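Local coordinates for capsid protein (Penaeus vannamei nodavirus, PDB 5YKZ) that forms the viral capsid, its protruding domain probably pairing with a second copy to build the dimeric spikes of the shrimp nodavirus particle, at residues 40-52 with 70-84. Residues are numbered along the deposited sequence; the frame is centred on the assembly and turned at random.
Sequences LLTPAFLEQNFQS and ISINMDPTVTTVSGF
Over one face of the Phe50 ring sits Met74 CG, 3.6 Å from the centroid and 3° off the ring normal, a CH-pi contact; Gln48 CB lies against the opposite face, offset toward the rim. Phe45 CE1 meets the Phe50 edge in plane, while Phe50 CZ stands 3.8 Å above the Phe45 plane, over its centre: a T-shaped (edge-to-face) pair. Val81 CG2 touches the Phe45 edge at CE2 (3.7 Å). The methionine joins both rings: the bend of Met74 at chi2 (-45°) brings SD over the Phe50 face, 4.5 Å from the centroid, and chi3 of Met74 (-66°) swings CE between Phe50 CE2 and Phe45 CZ. Further along, the Pro43 ring packs across side chains of both hairpin strands, with CB 3.8 Å from Ile70 CG2 and CG 4.0 Å from Val81 CG1. Backbone oxygens join in here: Pro43 CD meets Gly83 O at 3.2 Å, and Phe84 CA approaches Leu41 O at 3.2 Å in a CA-H...O contact, with Leu40 on Phe84 beside them.

No conventional hydrogen bond links 40-52 with 70-84; strand pairing resumes between Leu41 and Ile85. Phe45 and Val81 also pair with an antiparallel strand of the second subunit. Strands 40-46 and 79-82 splay apart, their directions 135° from each other, and cohesion rests mainly on apolar, CH-pi and Met-aromatic contacts, with a CA-H...O contact at the Leu41 end.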
loop_
_atom_site.group_PDB
_atom_site.type_symbol
_atom_site.label_atom_id
_atom_site.label_comp_id
_atom_site.label_asym_id
_atom_site.label_seq_id
_atom_site.Cartn_x
_atom_site.Cartn_y
_atom_site.Cartn_z
ATOM N N LEU B 40 -11.310 -3.611 -3.142
ATOM C CA LEU B 40 -9.852 -3.954 -3.119
ATOM C C LEU B 40 -9.267 -3.418 -1.841
ATOM O O LEU B 40 -9.561 -2.249 -1.470
ATOM C CB LEU B 40 -9.246 -3.280 -4.293
ATOM C CG LEU B 40 -7.903 -3.711 -4.686
ATOM C CD1 LEU B 40 -7.849 -5.161 -5.274
ATOM C CD2 LEU B 40 -7.262 -2.720 -5.650
ATOM N N LEU B 41 -8.423 -4.172 -1.188
ATOM C CA LEU B 41 -7.742 -3.748 0.025
ATOM C C LEU B 41 -6.276 -3.665 -0.223
ATOM O O LEU B 41 -5.679 -4.608 -0.771
ATOM C CB LEU B 41 -7.970 -4.727 1.189
ATOM C CG LEU B 41 -9.338 -5.322 1.327
ATOM C CD1 LEU B 41 -9.437 -6.243 2.496
ATOM C CD2 LEU B 41 -10.435 -4.233 1.444
ATOM N N THR B 42 -5.603 -2.563 0.178
ATOM C CA THR B 42 -4.187 -2.371 0.023
ATOM C C THR B 42 -3.583 -1.977 1.352
ATOM O O THR B 42 -4.238 -1.248 2.138
ATOM C CB THR B 42 -3.931 -1.278 -1.052
ATOM O OG1 THR B 42 -4.641 -0.031 -0.672
ATOM C CG2 THR B 42 -4.413 -1.712 -2.364
ATOM N N PRO B 43 -2.368 -2.397 1.655
ATOM C CA PRO B 43 -1.777 -2.134 2.980
ATOM C C PRO B 43 -1.282 -0.722 3.153
ATOM O O PRO B 43 -0.853 -0.105 2.167
ATOM C CB PRO B 43 -0.585 -3.118 3.014
ATOM C CG PRO B 43 -0.209 -3.266 1.552
ATOM C CD PRO B 43 -1.494 -3.258 0.805
ATOM N N ALA B 44 -1.185 -0.241 4.353
ATOM C CA ALA B 44 -0.614 1.065 4.681
ATOM C C ALA B 44 -0.312 1.142 6.145
ATOM O O ALA B 44 -1.068 0.524 6.974
ATOM C CB ALA B 44 -1.538 2.204 4.285
ATOM N N PHE B 45 0.631 1.968 6.561
ATOM C CA PHE B 45 0.797 2.289 7.967
ATOM C C PHE B 45 1.567 3.599 8.059
ATOM O O PHE B 45 2.258 4.014 7.102
ATOM C CB PHE B 45 1.465 1.168 8.755
ATOM C CG PHE B 45 2.814 0.787 8.223
ATOM C CD1 PHE B 45 3.915 1.548 8.441
ATOM C CD2 PHE B 45 2.946 -0.357 7.484
ATOM C CE1 PHE B 45 5.172 1.151 7.892
ATOM C CE2 PHE B 45 4.137 -0.724 6.957
ATOM C CZ PHE B 45 5.235 0.040 7.164
ATOM N N LEU B 46 1.468 4.270 9.196
ATOM C CA LEU B 46 1.951 5.613 9.363
ATOM C C LEU B 46 2.772 5.765 10.620
ATOM O O LEU B 46 2.247 5.525 11.730
ATOM C CB LEU B 46 0.738 6.574 9.373
ATOM C CG LEU B 46 1.060 8.005 9.482
ATOM C CD1 LEU B 46 1.889 8.574 8.355
ATOM C CD2 LEU B 46 -0.191 8.844 9.543
ATOM N N GLU B 47 3.981 6.224 10.487
ATOM C CA GLU B 47 4.777 6.682 11.623
ATOM C C GLU B 47 4.864 5.645 12.709
ATOM O O GLU B 47 4.635 5.966 13.912
ATOM C CB GLU B 47 4.313 8.037 12.105
ATOM C CG GLU B 47 4.471 9.118 11.040
ATOM C CD GLU B 47 3.688 10.384 11.238
ATOM O OE1 GLU B 47 3.853 11.285 10.346
ATOM O OE2 GLU B 47 2.831 10.460 12.135
ATOM N N GLN B 48 5.265 4.423 12.395
ATOM C CA GLN B 48 5.406 3.309 13.365
ATOM C C GLN B 48 6.775 3.090 13.753
ATOM O O GLN B 48 7.698 3.141 12.946
ATOM C CB GLN B 48 4.774 2.015 12.779
ATOM C CG GLN B 48 3.306 2.136 12.549
ATOM C CD GLN B 48 2.552 2.414 13.787
ATOM O OE1 GLN B 48 2.647 1.593 14.722
ATOM N NE2 GLN B 48 1.827 3.440 13.811
ATOM N N ASN B 49 6.987 2.760 15.048
ATOM C CA ASN B 49 8.265 2.306 15.537
ATOM C C ASN B 49 8.225 0.831 15.766
ATOM O O ASN B 49 7.799 0.373 16.836
ATOM C CB ASN B 49 8.671 3.024 16.812
ATOM C CG ASN B 49 9.961 2.537 17.301
ATOM O OD1 ASN B 49 10.675 1.803 16.683
ATOM N ND2 ASN B 49 10.361 3.077 18.482
ATOM N N PHE B 50 8.599 0.053 14.747
ATOM C CA PHE B 50 8.592 -1.411 14.829
ATOM C C PHE B 50 9.746 -1.919 15.628
ATOM O O PHE B 50 9.800 -3.146 15.789
ATOM C CB PHE B 50 8.599 -2.018 13.394
ATOM C CG PHE B 50 7.406 -1.683 12.577
ATOM C CD1 PHE B 50 6.166 -2.313 12.812
ATOM C CD2 PHE B 50 7.434 -0.783 11.533
ATOM C CE1 PHE B 50 5.101 -2.049 12.042
ATOM C CE2 PHE B 50 6.358 -0.511 10.750
ATOM C CZ PHE B 50 5.163 -1.149 11.026
ATOM N N GLN B 51 10.624 -1.074 16.129
ATOM C CA GLN B 51 11.829 -1.454 16.910
ATOM C C GLN B 51 11.674 -0.987 18.305
ATOM O O GLN B 51 12.725 -0.933 19.031
ATOM C CB GLN B 51 13.062 -0.881 16.246
ATOM C CG GLN B 51 13.249 -1.526 14.884
ATOM C CD GLN B 51 14.529 -1.115 14.134
ATOM O OE1 GLN B 51 15.382 -0.416 14.657
ATOM N NE2 GLN B 51 14.591 -1.478 12.874
ATOM N N SER B 52 10.507 -0.785 18.812
ATOM C CA SER B 52 10.256 -0.369 20.206
ATOM C C SER B 52 10.573 -1.528 21.140
ATOM O O SER B 52 10.699 -1.275 22.362
ATOM C CB SER B 52 8.828 0.109 20.379
ATOM O OG SER B 52 7.891 -0.747 19.770
ATOM N N ILE B 70 -2.463 -9.889 1.947
ATOM C CA ILE B 70 -1.609 -8.738 2.350
ATOM C C ILE B 70 -0.525 -9.236 3.248
ATOM O O ILE B 70 -0.789 -9.977 4.202
ATOM C CB ILE B 70 -2.472 -7.627 2.996
ATOM C CG1 ILE B 70 -3.219 -6.927 1.914
ATOM C CG2 ILE B 70 -1.589 -6.694 3.741
ATOM C CD1 ILE B 70 -4.224 -5.876 2.428
ATOM N N SER B 71 0.707 -8.823 2.931
ATOM C CA SER B 71 1.859 -9.159 3.711
ATOM C C SER B 71 2.548 -7.893 4.190
ATOM O O SER B 71 2.899 -7.017 3.364
ATOM C CB SER B 71 2.866 -9.951 2.884
ATOM O OG SER B 71 4.085 -10.051 3.552
ATOM N N ILE B 72 2.742 -7.774 5.492
ATOM C CA ILE B 72 3.548 -6.702 6.091
ATOM C C ILE B 72 4.585 -7.387 6.932
ATOM O O ILE B 72 4.297 -7.857 8.055
ATOM C CB ILE B 72 2.693 -5.705 6.934
ATOM C CG1 ILE B 72 1.626 -5.041 6.092
ATOM C CG2 ILE B 72 3.613 -4.730 7.578
ATOM C CD1 ILE B 72 0.682 -4.136 6.794
ATOM N N ASN B 73 5.801 -7.478 6.463
ATOM C CA ASN B 73 6.926 -8.144 7.119
ATOM C C ASN B 73 8.003 -7.084 7.287
ATOM O O ASN B 73 8.613 -6.648 6.296
ATOM C CB ASN B 73 7.392 -9.385 6.379
ATOM C CG ASN B 73 8.535 -10.044 7.120
ATOM O OD1 ASN B 73 9.214 -9.484 7.851
ATOM N ND2 ASN B 73 8.691 -11.356 6.832
ATOM N N MET B 74 8.227 -6.640 8.506
ATOM C CA MET B 74 9.144 -5.602 8.797
ATOM C C MET B 74 10.595 -6.133 9.071
ATOM O O MET B 74 11.411 -5.417 9.603
ATOM C CB MET B 74 8.640 -4.678 9.864
ATOM C CG MET B 74 7.332 -3.994 9.464
ATOM S SD MET B 74 7.208 -3.320 7.842
ATOM C CE MET B 74 8.313 -2.170 8.014
ATOM N N ASP B 75 10.907 -7.322 8.694
ATOM C CA ASP B 75 12.289 -7.870 8.835
ATOM C C ASP B 75 13.251 -6.886 8.169
ATOM O O ASP B 75 13.116 -6.625 6.973
ATOM C CB ASP B 75 12.362 -9.211 8.203
ATOM C CG ASP B 75 13.695 -9.979 8.427
ATOM O OD1 ASP B 75 14.732 -9.284 8.475
ATOM O OD2 ASP B 75 13.606 -11.194 8.474
ATOM N N PRO B 76 14.260 -6.411 8.877
ATOM C CA PRO B 76 15.137 -5.441 8.223
ATOM C C PRO B 76 15.934 -5.996 7.082
ATOM O O PRO B 76 16.456 -5.230 6.184
ATOM C CB PRO B 76 16.100 -5.009 9.313
ATOM C CG PRO B 76 15.742 -5.656 10.545
ATOM C CD PRO B 76 14.529 -6.550 10.295
ATOM N N THR B 77 16.067 -7.296 6.940
ATOM C CA THR B 77 16.747 -7.926 5.778
ATOM C C THR B 77 15.887 -8.241 4.630
ATOM O O THR B 77 16.391 -8.580 3.518
ATOM C CB THR B 77 17.542 -9.246 6.260
ATOM O OG1 THR B 77 16.625 -10.289 6.542
ATOM C CG2 THR B 77 18.266 -8.879 7.452
ATOM N N VAL B 78 14.554 -8.206 4.821
ATOM C CA VAL B 78 13.681 -8.665 3.819
ATOM C C VAL B 78 12.334 -8.054 4.141
ATOM O O VAL B 78 11.440 -8.702 4.745
ATOM C CB VAL B 78 13.676 -10.197 3.614
ATOM C CG1 VAL B 78 13.380 -10.975 4.902
ATOM C CG2 VAL B 78 12.812 -10.592 2.454
ATOM N N THR B 79 12.199 -6.785 3.821
ATOM C CA THR B 79 10.980 -5.996 4.251
ATOM C C THR B 79 9.982 -6.001 3.147
ATOM O O THR B 79 10.311 -5.696 1.971
ATOM C CB THR B 79 11.414 -4.585 4.534
ATOM O OG1 THR B 79 12.561 -4.531 5.389
ATOM C CG2 THR B 79 10.295 -3.844 5.201
ATOM N N THR B 80 8.744 -6.379 3.447
ATOM C CA THR B 80 7.656 -6.433 2.468
ATOM C C THR B 80 6.456 -5.656 2.962
ATOM O O THR B 80 6.038 -5.871 4.132
ATOM C CB THR B 80 7.267 -7.874 2.221
ATOM O OG1 THR B 80 8.368 -8.555 1.613
ATOM C CG2 THR B 80 6.064 -8.050 1.368
ATOM N N VAL B 81 5.904 -4.816 2.121
ATOM C CA VAL B 81 4.567 -4.209 2.366
ATOM C C VAL B 81 3.871 -4.368 1.046
ATOM O O VAL B 81 4.075 -3.534 0.137
ATOM C CB VAL B 81 4.681 -2.794 2.836
ATOM C CG1 VAL B 81 3.290 -2.223 3.094
ATOM C CG2 VAL B 81 5.496 -2.668 4.135
ATOM N N SER B 82 3.122 -5.456 0.857
ATOM C CA SER B 82 2.690 -5.783 -0.493
ATOM C C SER B 82 1.429 -6.640 -0.445
ATOM O O SER B 82 0.963 -7.075 0.646
ATOM C CB SER B 82 3.801 -6.518 -1.191
ATOM O OG SER B 82 3.588 -6.461 -2.611
ATOM N N GLY B 83 0.913 -6.913 -1.614
ATOM C CA GLY B 83 -0.324 -7.649 -1.775
ATOM C C GLY B 83 -1.534 -6.806 -1.773
ATOM O O GLY B 83 -1.543 -5.735 -1.183
ATOM N N PHE B 84 -2.571 -7.315 -2.425
ATOM C CA PHE B 84 -3.836 -6.643 -2.444
ATOM C C PHE B 84 -4.917 -7.686 -2.457
ATOM O O PHE B 84 -4.774 -8.774 -3.102
ATOM C CB PHE B 84 -3.979 -5.675 -3.638
ATOM C CG PHE B 84 -3.526 -6.208 -4.982
ATOM C CD1 PHE B 84 -4.343 -6.855 -5.847
ATOM C CD2 PHE B 84 -2.251 -5.971 -5.415
ATOM C CE1 PHE B 84 -3.924 -7.306 -7.056
ATOM C CE2 PHE B 84 -1.847 -6.349 -6.636
ATOM C CZ PHE B 84 -2.616 -7.045 -7.429
#